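PDB 5KZL: heme oxygenase from Leptospira interrogans, which probably catalyses the oxygen-dependent cleavage of heme to biliverdin, carbon monoxide and free iron, and is linked to the virulence of the bacterium. Local coordinates for residues 50-55 and 94-99; 63-68 and 116-121; 111-116 and 195-200; 91-94 and 100-103. The protein carries 1 engineered substitution. All blocks are in the same frame, centred on the assembly; numbering follows the deposited sequence.

Contact 1 (50-55 and 94-99); sequences AFYYVY and GTWKPN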
loop_
_atom_site.group_PDB
_atom_site.type_symbol
_atom_site.label_atom_id
_atom_site.label_comp_id
_atom_site.label_asym_id
_atom_site.label_seq_id
_atom_site.Cartn_x
_atom_site.Cartn_y
_atom_site.Cartn_z
ATOM N N ALA A 50 3.960 5.758 9.167
ATOM C CA ALA A 50 2.551 5.780 8.776
ATOM C C ALA A 50 2.210 4.495 8.005
ATOM O O ALA A 50 1.195 3.879 8.307
ATOM C CB ALA A 50 2.247 7.009 7.926
ATOM N N PHE A 51 3.085 4.063 7.062
ATOM C CA PHE A 51 2.882 2.823 6.307
ATOM C C PHE A 51 2.961 1.608 7.222
ATOM O O PHE A 51 2.172 0.682 7.052
ATOM C CB PHE A 51 3.878 2.705 5.146
ATOM C CG PHE A 51 3.508 3.485 3.901
ATOM C CD1 PHE A 51 2.173 3.744 3.587
ATOM C CD2 PHE A 51 4.487 3.891 2.998
ATOM C CE1 PHE A 51 1.834 4.441 2.422
ATOM C CE2 PHE A 51 4.141 4.539 1.815
ATOM C CZ PHE A 51 2.822 4.843 1.550
ATOM N N TYR A 52 3.872 1.616 8.205
ATOM C CA TYR A 52 3.915 0.494 9.141
ATOM C C TYR A 52 2.527 0.230 9.763
ATOM O O TYR A 52 2.057 -0.914 9.738
ATOM C CB TYR A 52 4.962 0.680 10.245
ATOM C CG TYR A 52 4.812 -0.414 11.285
ATOM C CD1 TYR A 52 5.309 -1.694 11.052
ATOM C CD2 TYR A 52 4.037 -0.216 12.429
ATOM C CE1 TYR A 52 5.107 -2.730 11.970
ATOM C CE2 TYR A 52 3.839 -1.237 13.358
ATOM C CZ TYR A 52 4.369 -2.497 13.119
ATOM O OH TYR A 52 4.158 -3.513 14.018
ATOM N N TYR A 53 1.895 1.266 10.332
ATOM C CA TYR A 53 0.592 1.097 10.985
ATOM C C TYR A 53 -0.497 0.656 9.997
ATOM O O TYR A 53 -1.336 -0.195 10.305
ATOM C CB TYR A 53 0.222 2.366 11.775
ATOM C CG TYR A 53 1.130 2.572 12.963
ATOM C CD1 TYR A 53 1.182 1.638 13.995
ATOM C CD2 TYR A 53 1.973 3.682 13.039
ATOM C CE1 TYR A 53 2.043 1.801 15.077
ATOM C CE2 TYR A 53 2.857 3.845 14.109
ATOM C CZ TYR A 53 2.860 2.916 15.143
ATOM O OH TYR A 53 3.681 3.050 16.241
ATOM N N VAL A 54 -0.449 1.209 8.789
ATOM C CA VAL A 54 -1.439 0.895 7.748
ATOM C C VAL A 54 -1.343 -0.572 7.343
ATOM O O VAL A 54 -2.349 -1.288 7.381
ATOM C CB VAL A 54 -1.256 1.862 6.546
ATOM C CG1 VAL A 54 -2.019 1.374 5.312
ATOM C CG2 VAL A 54 -1.658 3.289 6.928
ATOM N N TYR A 55 -0.141 -1.018 6.950
ATOM C CA TYR A 55 0.054 -2.409 6.531
ATOM C C TYR A 55 -0.134 -3.397 7.671
ATOM O O TYR A 55 -0.649 -4.468 7.417
ATOM C CB TYR A 55 1.410 -2.584 5.841
ATOM C CG TYR A 55 1.451 -1.990 4.450
ATOM C CD1 TYR A 55 1.082 -2.742 3.341
ATOM C CD2 TYR A 55 1.876 -0.681 4.241
ATOM C CE1 TYR A 55 1.143 -2.211 2.051
ATOM C CE2 TYR A 55 1.960 -0.144 2.951
ATOM C CZ TYR A 55 1.585 -0.914 1.865
ATOM O OH TYR A 55 1.652 -0.397 0.604
ATOM N N GLY A 94 17.796 2.930 13.998
ATOM C CA GLY A 94 18.738 2.141 14.786
ATOM C C GLY A 94 17.934 1.161 15.620
ATOM O O GLY A 94 18.146 -0.048 15.562
ATOM N N THR A 95 16.951 1.695 16.366
ATOM C CA THR A 95 15.989 0.950 17.169
ATOM C C THR A 95 14.654 1.690 17.044
ATOM O O THR A 95 14.572 2.872 17.391
ATOM C CB THR A 95 16.498 0.714 18.611
ATOM O OG1 THR A 95 15.430 0.199 19.391
ATOM C CG2 THR A 95 17.081 1.973 19.274
ATOM N N TRP A 96 13.634 1.036 16.482
ATOM C CA TRP A 96 12.368 1.728 16.362
ATOM C C TRP A 96 11.378 1.257 17.408
ATOM O O TRP A 96 10.938 0.118 17.384
ATOM C CB TRP A 96 11.791 1.698 14.936
ATOM C CG TRP A 96 10.542 2.510 14.782
ATOM C CD1 TRP A 96 10.441 3.874 14.773
ATOM C CD2 TRP A 96 9.214 2.006 14.591
ATOM N NE1 TRP A 96 9.128 4.249 14.589
ATOM C CE2 TRP A 96 8.351 3.122 14.489
ATOM C CE3 TRP A 96 8.665 0.717 14.491
ATOM C CZ2 TRP A 96 6.967 2.988 14.314
ATOM C CZ3 TRP A 96 7.292 0.585 14.314
ATOM C CH2 TRP A 96 6.462 1.709 14.220
ATOM N N LYS A 97 11.027 2.163 18.324
ATOM C CA LYS A 97 10.052 1.911 19.384
ATOM C C LYS A 97 8.662 2.478 18.948
ATOM O O LYS A 97 8.525 3.703 18.856
ATOM C CB LYS A 97 10.546 2.523 20.726
ATOM C CG LYS A 97 9.532 2.468 21.879
ATOM C CD LYS A 97 9.607 1.172 22.691
ATOM C CE LYS A 97 8.359 0.926 23.508
ATOM N NZ LYS A 97 8.200 1.912 24.609
ATOM N N PRO A 98 7.644 1.609 18.664
ATOM C CA PRO A 98 6.316 2.123 18.262
ATOM C C PRO A 98 5.664 3.079 19.269
ATOM O O PRO A 98 5.016 4.034 18.857
ATOM C CB PRO A 98 5.477 0.841 18.081
ATOM C CG PRO A 98 6.488 -0.225 17.796
ATOM C CD PRO A 98 7.654 0.131 18.670
ATOM N N ASN A 99 5.844 2.844 20.582
ATOM C CA ASN A 99 5.248 3.712 21.600
ATOM C C ASN A 99 5.885 5.106 21.615
ATOM O O ASN A 99 5.220 6.082 21.973
ATOM C CB ASN A 99 5.251 3.038 22.972
ATOM C CG ASN A 99 4.474 1.740 22.974
ATOM O OD1 ASN A 99 4.860 0.751 22.331
ATOM N ND2 ASN A 99 3.342 1.723 23.667
#

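Contact 2 (63-68 and 116-121); sequences ERNKNN and KISETQ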
loop_
_atom_site.group_PDB
_atom_site.type_symbol
_atom_site.label_atom_id
_atom_site.label_comp_id
_atom_site.label_asym_id
_atom_site.label_seq_id
_atom_site.Cartn_x
_atom_site.Cartn_y
_atom_site.Cartn_z
ATOM N N GLU A 63 -5.678 -11.356 6.908
ATOM C CA GLU A 63 -5.477 -12.678 7.502
ATOM C C GLU A 63 -6.764 -13.136 8.165
ATOM O O GLU A 63 -7.162 -14.291 7.993
ATOM C CB GLU A 63 -4.317 -12.642 8.514
ATOM C CG GLU A 63 -2.951 -12.699 7.853
ATOM C CD GLU A 63 -2.654 -14.040 7.222
ATOM O OE1 GLU A 63 -2.646 -15.040 7.975
ATOM O OE2 GLU A 63 -2.475 -14.098 5.982
ATOM N N ARG A 64 -7.440 -12.220 8.886
ATOM C CA ARG A 64 -8.707 -12.506 9.565
ATOM C C ARG A 64 -9.767 -12.955 8.562
ATOM O O ARG A 64 -10.506 -13.908 8.837
ATOM C CB ARG A 64 -9.222 -11.251 10.288
ATOM C CG ARG A 64 -10.312 -11.546 11.334
ATOM C CD ARG A 64 -10.850 -10.325 12.074
ATOM N NE ARG A 64 -9.825 -9.320 12.382
ATOM C CZ ARG A 64 -8.992 -9.367 13.420
ATOM N NH1 ARG A 64 -9.044 -10.379 14.282
ATOM N NH2 ARG A 64 -8.092 -8.410 13.597
ATOM N N ASN A 65 -9.819 -12.292 7.388
ATOM C CA ASN A 65 -10.793 -12.587 6.352
ATOM C C ASN A 65 -10.264 -13.438 5.209
ATOM O O ASN A 65 -10.876 -13.435 4.140
ATOM C CB ASN A 65 -11.386 -11.280 5.815
ATOM C CG ASN A 65 -12.181 -10.535 6.846
ATOM O OD1 ASN A 65 -13.254 -10.978 7.289
ATOM N ND2 ASN A 65 -11.599 -9.475 7.351
ATOM N N LYS A 66 -9.172 -14.196 5.420
ATOM C CA LYS A 66 -8.546 -14.960 4.327
ATOM C C LYS A 66 -9.471 -15.995 3.659
ATOM O O LYS A 66 -9.282 -16.270 2.468
ATOM C CB LYS A 66 -7.216 -15.611 4.766
ATOM C CG LYS A 66 -7.352 -16.762 5.759
ATOM C CD LYS A 66 -6.022 -17.510 5.940
ATOM C CE LYS A 66 -5.051 -16.737 6.793
ATOM N NZ LYS A 66 -3.824 -17.519 7.131
ATOM N N ASN A 67 -10.454 -16.556 4.408
ATOM C CA ASN A 67 -11.368 -17.559 3.850
ATOM C C ASN A 67 -12.696 -16.988 3.366
ATOM O O ASN A 67 -13.534 -17.749 2.887
ATOM C CB ASN A 67 -11.571 -18.729 4.795
ATOM C CG ASN A 67 -10.330 -19.584 4.854
ATOM O OD1 ASN A 67 -9.698 -19.893 3.824
ATOM N ND2 ASN A 67 -9.923 -19.929 6.063
ATOM N N ASN A 68 -12.848 -15.653 3.382
ATOM C CA ASN A 68 -14.002 -14.995 2.791
ATOM C C ASN A 68 -14.056 -15.436 1.309
ATOM O O ASN A 68 -13.010 -15.492 0.649
ATOM C CB ASN A 68 -13.849 -13.482 2.894
ATOM C CG ASN A 68 -14.937 -12.706 2.199
ATOM O OD1 ASN A 68 -14.928 -12.548 0.975
ATOM N ND2 ASN A 68 -15.868 -12.171 2.966
ATOM N N LYS A 116 -12.907 -1.085 10.356
ATOM C CA LYS A 116 -14.356 -1.001 10.198
ATOM C C LYS A 116 -14.851 -1.676 8.912
ATOM O O LYS A 116 -15.885 -2.353 8.927
ATOM C CB LYS A 116 -14.802 0.457 10.312
ATOM C CG LYS A 116 -14.699 1.029 11.722
ATOM C CD LYS A 116 -15.953 0.769 12.533
ATOM C CE LYS A 116 -15.938 1.404 13.899
ATOM N NZ LYS A 116 -15.021 0.699 14.829
ATOM N N ILE A 117 -14.083 -1.545 7.818
ATOM C CA ILE A 117 -14.377 -2.208 6.545
ATOM C C ILE A 117 -14.264 -3.713 6.742
ATOM O O ILE A 117 -15.176 -4.454 6.386
ATOM C CB ILE A 117 -13.456 -1.654 5.417
ATOM C CG1 ILE A 117 -13.943 -0.255 4.976
ATOM C CG2 ILE A 117 -13.343 -2.620 4.197
ATOM C CD1 ILE A 117 -15.290 -0.243 4.214
ATOM N N SER A 118 -13.168 -4.159 7.356
ATOM C CA SER A 118 -12.950 -5.568 7.606
ATOM C C SER A 118 -14.098 -6.192 8.382
ATOM O O SER A 118 -14.510 -7.288 8.038
ATOM C CB SER A 118 -11.660 -5.759 8.378
ATOM O OG SER A 118 -11.516 -7.103 8.807
ATOM N N GLU A 119 -14.607 -5.516 9.425
ATOM C CA GLU A 119 -15.682 -6.103 10.205
ATOM C C GLU A 119 -17.079 -6.014 9.559
ATOM O O GLU A 119 -17.902 -6.892 9.818
ATOM C CB GLU A 119 -15.717 -5.585 11.650
ATOM C CG GLU A 119 -15.512 -4.103 11.863
ATOM C CD GLU A 119 -15.185 -3.788 13.311
ATOM O OE1 GLU A 119 -14.055 -3.323 13.580
ATOM O OE2 GLU A 119 -16.024 -4.089 14.188
ATOM N N THR A 120 -17.349 -5.008 8.718
ATOM C CA THR A 120 -18.687 -4.819 8.134
ATOM C C THR A 120 -18.829 -5.222 6.672
ATOM O O THR A 120 -19.852 -5.794 6.316
ATOM C CB THR A 120 -19.152 -3.388 8.319
ATOM O OG1 THR A 120 -18.269 -2.509 7.625
ATOM C CG2 THR A 120 -19.305 -2.994 9.791
ATOM N N GLN A 121 -17.844 -4.870 5.812
ATOM C CA GLN A 121 -17.868 -5.170 4.368
ATOM C C GLN A 121 -16.493 -5.727 3.968
ATOM O O GLN A 121 -15.780 -5.045 3.225
ATOM C CB GLN A 121 -18.200 -3.896 3.544
ATOM C CG GLN A 121 -19.676 -3.474 3.560
ATOM C CD GLN A 121 -20.560 -4.441 2.805
ATOM O OE1 GLN A 121 -20.617 -4.444 1.572
ATOM N NE2 GLN A 121 -21.255 -5.293 3.530
HETATM O O HOH W 1 -15.187 -9.780 8.819
#

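Contact 3 (111-116 and 195-200); sequences VQRIRK and LAESKQ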
loop_
_atom_site.group_PDB
_atom_site.type_symbol
_atom_site.label_atom_id
_atom_site.label_comp_id
_atom_site.label_asym_id
_atom_site.label_seq_id
_atom_site.Cartn_x
_atom_site.Cartn_y
_atom_site.Cartn_z
ATOM N N VAL A 111 -6.251 3.489 9.525
ATOM C CA VAL A 111 -6.352 2.219 10.268
ATOM C C VAL A 111 -7.820 1.957 10.696
ATOM O O VAL A 111 -8.324 0.838 10.573
ATOM C CB VAL A 111 -5.326 2.211 11.457
ATOM C CG1 VAL A 111 -5.589 1.067 12.446
ATOM C CG2 VAL A 111 -3.886 2.156 10.949
ATOM N N GLN A 112 -8.520 2.996 11.163
ATOM C CA GLN A 112 -9.923 2.866 11.534
ATOM C C GLN A 112 -10.744 2.417 10.321
ATOM O O GLN A 112 -11.611 1.553 10.454
ATOM C CB GLN A 112 -10.462 4.209 12.046
ATOM C CG GLN A 112 -11.972 4.213 12.276
ATOM C CD GLN A 112 -12.409 3.509 13.545
ATOM O OE1 GLN A 112 -11.689 2.692 14.139
ATOM N NE2 GLN A 112 -13.614 3.819 13.989
ATOM N N ARG A 113 -10.479 3.014 9.154
ATOM C CA ARG A 113 -11.201 2.646 7.951
ATOM C C ARG A 113 -10.990 1.185 7.648
ATOM O O ARG A 113 -11.973 0.486 7.420
ATOM C CB ARG A 113 -10.844 3.523 6.742
ATOM C CG ARG A 113 -11.581 3.124 5.467
ATOM C CD ARG A 113 -13.033 3.496 5.536
ATOM N NE ARG A 113 -13.706 3.424 4.239
ATOM C CZ ARG A 113 -14.659 4.271 3.872
ATOM N NH1 ARG A 113 -15.042 5.245 4.690
ATOM N NH2 ARG A 113 -15.234 4.155 2.684
ATOM N N ILE A 114 -9.729 0.714 7.727
ATOM C CA ILE A 114 -9.392 -0.686 7.459
ATOM C C ILE A 114 -10.140 -1.625 8.412
ATOM O O ILE A 114 -10.708 -2.643 7.984
ATOM C CB ILE A 114 -7.851 -0.897 7.520
ATOM C CG1 ILE A 114 -7.133 -0.153 6.392
ATOM C CG2 ILE A 114 -7.485 -2.410 7.515
ATOM C CD1 ILE A 114 -5.625 0.159 6.719
ATOM N N ARG A 115 -10.093 -1.306 9.696
ATOM C CA ARG A 115 -10.731 -2.114 10.730
ATOM C C ARG A 115 -12.234 -2.221 10.546
ATOM O O ARG A 115 -12.763 -3.320 10.596
ATOM C CB ARG A 115 -10.385 -1.571 12.115
ATOM C CG ARG A 115 -8.931 -1.823 12.437
ATOM C CD ARG A 115 -8.500 -1.123 13.696
ATOM N NE ARG A 115 -7.150 -1.560 14.086
ATOM C CZ ARG A 115 -6.472 -1.054 15.111
ATOM N NH1 ARG A 115 -6.977 -0.054 15.820
ATOM N NH2 ARG A 115 -5.260 -1.511 15.404
ATOM N N LYS A 116 -12.907 -1.085 10.356
ATOM C CA LYS A 116 -14.356 -1.001 10.198
ATOM C C LYS A 116 -14.851 -1.676 8.912
ATOM O O LYS A 116 -15.885 -2.353 8.927
ATOM C CB LYS A 116 -14.802 0.457 10.312
ATOM C CG LYS A 116 -14.699 1.029 11.722
ATOM C CD LYS A 116 -15.953 0.769 12.533
ATOM C CE LYS A 116 -15.938 1.404 13.899
ATOM N NZ LYS A 116 -15.021 0.699 14.829
ATOM N N LEU A 195 -14.750 -0.073 -6.532
ATOM C CA LEU A 195 -14.185 1.162 -7.105
ATOM C C LEU A 195 -14.333 2.374 -6.124
ATOM O O LEU A 195 -13.366 3.104 -5.903
ATOM C CB LEU A 195 -14.818 1.454 -8.492
ATOM C CG LEU A 195 -14.431 2.762 -9.183
ATOM C CD1 LEU A 195 -12.905 2.876 -9.401
ATOM C CD2 LEU A 195 -15.193 2.925 -10.501
ATOM N N ALA A 196 -15.520 2.554 -5.508
ATOM C CA ALA A 196 -15.784 3.628 -4.533
ATOM C C ALA A 196 -14.812 3.513 -3.340
ATOM O O ALA A 196 -14.202 4.516 -2.938
ATOM C CB ALA A 196 -17.228 3.544 -4.062
ATOM N N GLU A 197 -14.563 2.273 -2.865
ATOM C CA GLU A 197 -13.599 2.064 -1.778
ATOM C C GLU A 197 -12.166 2.426 -2.202
ATOM O O GLU A 197 -11.473 3.120 -1.452
ATOM C CB GLU A 197 -13.683 0.654 -1.181
ATOM C CG GLU A 197 -12.896 0.491 0.133
ATOM C CD GLU A 197 -13.335 1.346 1.314
ATOM O OE1 GLU A 197 -14.436 1.936 1.240
ATOM O OE2 GLU A 197 -12.584 1.425 2.314
ATOM N N SER A 198 -11.766 2.032 -3.419
ATOM C CA SER A 198 -10.434 2.327 -3.967
ATOM C C SER A 198 -10.183 3.843 -3.983
ATOM O O SER A 198 -9.116 4.296 -3.573
ATOM C CB SER A 198 -10.279 1.727 -5.361
ATOM O OG SER A 198 -10.436 0.319 -5.313
ATOM N N LYS A 199 -11.190 4.629 -4.410
ATOM C CA LYS A 199 -11.076 6.095 -4.399
ATOM C C LYS A 199 -10.834 6.647 -2.989
ATOM O O LYS A 199 -9.997 7.552 -2.810
ATOM C CB LYS A 199 -12.315 6.728 -5.019
ATOM C CG LYS A 199 -12.417 6.449 -6.513
ATOM C CD LYS A 199 -13.737 6.967 -7.048
ATOM C CE LYS A 199 -13.851 6.734 -8.523
ATOM N NZ LYS A 199 -13.263 7.866 -9.281
ATOM N N GLN A 200 -11.533 6.071 -1.988
ATOM C CA GLN A 200 -11.403 6.434 -0.574
ATOM C C GLN A 200 -9.986 6.118 -0.094
ATOM O O GLN A 200 -9.380 6.932 0.613
ATOM C CB GLN A 200 -12.409 5.623 0.270
ATOM C CG GLN A 200 -13.603 6.399 0.784
ATOM C CD GLN A 200 -13.209 7.600 1.592
ATOM O OE1 GLN A 200 -12.751 7.530 2.746
ATOM N NE2 GLN A 200 -13.340 8.722 0.960
#

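Contact 4 (91-94 and 100-103); sequences FFYG and DHQP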
loop_
_atom_site.group_PDB
_atom_site.type_symbol
_atom_site.label_atom_id
_atom_site.label_comp_id
_atom_site.label_asym_id
_atom_site.label_seq_id
_atom_site.Cartn_x
_atom_site.Cartn_y
_atom_site.Cartn_z
ATOM N N PHE A 91 16.655 0.332 10.059
ATOM C CA PHE A 91 17.805 0.945 9.381
ATOM C C PHE A 91 17.864 2.462 9.670
ATOM O O PHE A 91 18.934 2.994 9.984
ATOM C CB PHE A 91 17.801 0.678 7.859
ATOM C CG PHE A 91 18.850 1.501 7.132
ATOM C CD1 PHE A 91 20.192 1.127 7.156
ATOM C CD2 PHE A 91 18.509 2.693 6.506
ATOM C CE1 PHE A 91 21.164 1.915 6.530
ATOM C CE2 PHE A 91 19.481 3.497 5.910
ATOM C CZ PHE A 91 20.802 3.103 5.924
ATOM N N PHE A 92 16.723 3.154 9.529
ATOM C CA PHE A 92 16.686 4.601 9.742
ATOM C C PHE A 92 16.809 5.035 11.219
ATOM O O PHE A 92 17.468 6.042 11.513
ATOM C CB PHE A 92 15.441 5.223 9.091
ATOM C CG PHE A 92 15.564 5.179 7.589
ATOM C CD1 PHE A 92 16.436 6.028 6.924
ATOM C CD2 PHE A 92 14.867 4.228 6.844
ATOM C CE1 PHE A 92 16.608 5.937 5.538
ATOM C CE2 PHE A 92 15.037 4.137 5.463
ATOM C CZ PHE A 92 15.898 4.999 4.816
ATOM N N TYR A 93 16.167 4.302 12.132
ATOM C CA TYR A 93 16.157 4.697 13.543
ATOM C C TYR A 93 17.213 4.046 14.444
ATOM O O TYR A 93 17.423 4.536 15.564
ATOM C CB TYR A 93 14.777 4.450 14.134
ATOM C CG TYR A 93 13.756 5.479 13.709
ATOM C CD1 TYR A 93 13.698 6.729 14.324
ATOM C CD2 TYR A 93 12.817 5.192 12.726
ATOM C CE1 TYR A 93 12.752 7.677 13.946
ATOM C CE2 TYR A 93 11.851 6.131 12.351
ATOM C CZ TYR A 93 11.826 7.374 12.963
ATOM O OH TYR A 93 10.898 8.323 12.602
ATOM N N GLY A 94 17.796 2.930 13.998
ATOM C CA GLY A 94 18.738 2.141 14.786
ATOM C C GLY A 94 17.934 1.161 15.620
ATOM O O GLY A 94 18.146 -0.048 15.562
ATOM N N ASP A 100 7.135 5.210 21.154
ATOM C CA ASP A 100 7.831 6.494 21.027
ATOM C C ASP A 100 7.413 7.180 19.712
ATOM O O ASP A 100 7.612 8.391 19.556
ATOM C CB ASP A 100 9.363 6.300 21.084
ATOM C CG ASP A 100 9.929 6.044 22.473
ATOM O OD1 ASP A 100 9.281 6.455 23.470
ATOM O OD2 ASP A 100 11.033 5.456 22.566
ATOM N N HIS A 101 6.816 6.394 18.773
ATOM C CA HIS A 101 6.376 6.867 17.459
ATOM C C HIS A 101 4.970 6.341 17.144
ATOM O O HIS A 101 4.800 5.513 16.235
ATOM C CB HIS A 101 7.389 6.432 16.387
ATOM C CG HIS A 101 8.800 6.845 16.676
ATOM N ND1 HIS A 101 9.300 8.061 16.241
ATOM C CD2 HIS A 101 9.771 6.189 17.356
ATOM C CE1 HIS A 101 10.555 8.105 16.659
ATOM N NE2 HIS A 101 10.884 7.003 17.339
ATOM N N GLN A 102 3.969 6.790 17.949
ATOM C CA GLN A 102 2.546 6.417 17.870
ATOM C C GLN A 102 1.920 6.899 16.548
ATOM O O GLN A 102 2.398 7.897 16.013
ATOM C CB GLN A 102 1.769 6.999 19.067
ATOM C CG GLN A 102 2.205 6.402 20.403
ATOM C CD GLN A 102 1.154 6.463 21.490
ATOM O OE1 GLN A 102 0.066 7.032 21.330
ATOM N NE2 GLN A 102 1.466 5.865 22.634
ATOM N N PRO A 103 0.870 6.226 15.999
ATOM C CA PRO A 103 0.314 6.672 14.699
ATOM C C PRO A 103 -0.225 8.101 14.668
ATOM O O PRO A 103 -0.921 8.544 15.584
ATOM C CB PRO A 103 -0.799 5.662 14.412
ATOM C CG PRO A 103 -1.099 5.006 15.704
ATOM C CD PRO A 103 0.195 4.996 16.469
#

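Contact 1 (50-55 and 94-99)
Trp96, the first residue of 94-99 to meet helix 41-64, brings CH2 and CZ3 of its six-membered ring into the angle formed by the Tyr52 and Tyr53 rings, which pack on each other. Its CG lies anti to the backbone N (chi1 -175°), an extended setting that carries the indole from the loop toward the helix. Against Tyr52 the geometry is edge-to-face, or T-shaped: the centroid of the Trp96 six-membered ring is 5.1 Å from that of the Tyr52 ring and the planes meet at 68°. Trp96 CZ3 stands 3.8 Å above the Tyr52 ring plane, displaced toward the rim, and Trp96 CH2 comes within 3.6 Å of Tyr52 CD2. Tyr53 leans in obliquely, placing its CZ 3.9 Å from the same Trp96 CH2. The indole N-H points elsewhere, to a hydrogen bond with Glu49 one turn back on the helix. Two residues on, Pro98 meets the phenol end of Tyr53: Pro98 CB lies 3.4 Å from Tyr53 OH, and Pro98 O approaches that hydroxyl near the plane of the ring at 3.1 Å. The hydrogen bond of the Tyr53 hydroxyl is made instead with the backbone oxygen of His101, so the phenol is tied to the same loop from a second position. Pro98 also sets its N over the centre of the Trp96 ring, 4.3 Å above the plane. Tyr52, Tyr53 and Trp96 thus form an aromatic cluster that fastens the connection between helices 82-93 and 105-120 onto helix 41-64 of the all-helical heme oxygenase fold.

Contact 2 (63-68 and 116-121)
At the ends of two helices of the heme oxygenase bundle, 41-64 and 105-120, Asn65 and Ser118 make the polar contact between the segments. Asn65 is the first residue to leave helix 41-64 and opens a type I turn, closed by the bond from Asn68 N to Asn65 O at 3.1 Å. With CG anti to its carbonyl carbon (chi1 -65°), its amide extends toward the last turn of the other helix. Asn65 ND2 reaches Ser118 OG at 2.8 Å, but the N-H...O angle is only 126°, so this bond is weak. On the other branch of the amide, a water donates to Asn65 OD1 at 2.7 Å and to Ser118 O at the same 2.7 Å, bridging side chain and helix backbone. Glu61, one turn before Asn65, serves both sides directly: its backbone O takes Asn65 ND2 and its OE1 bonds Ser118 OG. Ser118 probably donates to that carboxylate, consistent with OG accepting from Asn65. With ND2 giving to oxygens and OD1 accepting from water, the Asn65 amide has a clear orientation; the direct bond across the junction is weak, and the water bridge supplements it.

Contact 3 (111-116 and 195-200)
Glu197 OE2 is gripped from two helices: Arg113 NE donates to it at 3.0 Å, and His128 of helix 125-151 hydrogen-bonds it through NE2. The other carboxylate oxygen, Glu197 OE1, takes the shorter bond, from Arg113 NH2 at 2.8 Å. Both N-H groups point almost straight at their acceptors, with angles of 170° and 169°. The guanidinium therefore meets the carboxylate side-on, one nitrogen to each oxygen, and the two planes are only 17° apart. Glu197 OE2 offers its syn lone pair, while OE1 is also met on the syn side but somewhat out of the carboxylate plane. The two side chains run toward each other from their two helices, each starting with CG anti to the backbone N and then bending at chi2. Gln200, one turn beyond Glu197, crosses the arginine at about a right angle and lies over one face of its guanidinium: Gln200 CG is 3.4 Å from Arg113 NH2, and Gln200 OE1 sits 3.7 Å above the plane, toward the rim. Helix 105-120 is thereby joined to helix 188-210 by a bidentate salt bridge, with the Gln200 side chain covering one face of the guanidinium at a tilt. Since Glu197 is buried, the paired arginine and the histidine bond would together be expected to stabilise its negative charge, and the two-point grip limits rotation of both groups.

Contact 4 (91-94 and 100-103)
The rings of Tyr93 and His101 meet obliquely, their planes 51° apart and their centroids separated by 4.6 Å, so the pair is neither a stack nor a T-shape. The nearest approach is between Tyr93 CE1 and His101 CE1, at 3.5 Å, and the imidazole lies obliquely near CD1, CE1, CZ and OH of Tyr93: His101 NE2 is 4.1 Å from Tyr93 CD1, and His101 ND1 is 4.0 Å from Tyr93 OH. Neither face of the imidazole is thus laid flat on the phenol. Instead His101 stacks on the indole of Trp96, whose ring also meets that of Tyr93, at about 40°. Both Tyr93 and His101 hold CG anti to the carbonyl carbon, which turns the two side chains toward each other over a gap of 10.8 Å between their CA atoms. Between them the chain leaves the helix at Gly94, with positive phi, and runs on, so that the two side chains span the distance between helix end and loop. This surface contact joins the last residue of helix 82-93 to the loop that follows it; helix 41-64 lies alongside, with Ala45 against Tyr93 and Tyr53 against Pro103, and helix 105-120 begins just beyond.

In the fold
Contacts 1 and 4 are two parts of one loop attachment: their centres lie 6 Å apart, they share Gly94, and Tyr53 OH reaches His101 O at 2.7 Å. Contacts 2 and 3 are similarly coupled through helix 105-120 and their common Lys116, with centres 12 Å apart and Ile117 CG1 3.4 Å from Glu197 OE2. Helix 41-64 serves both contact 1 and contact 2, whose centres are 23 Å apart. Contact 3 touches contact 1 where Val111 and Ile114 pack against Tyr53 and Val54. In contact 3 the side chain of Gln200 is about 12 Å from the bound heme, so that residue does not touch it.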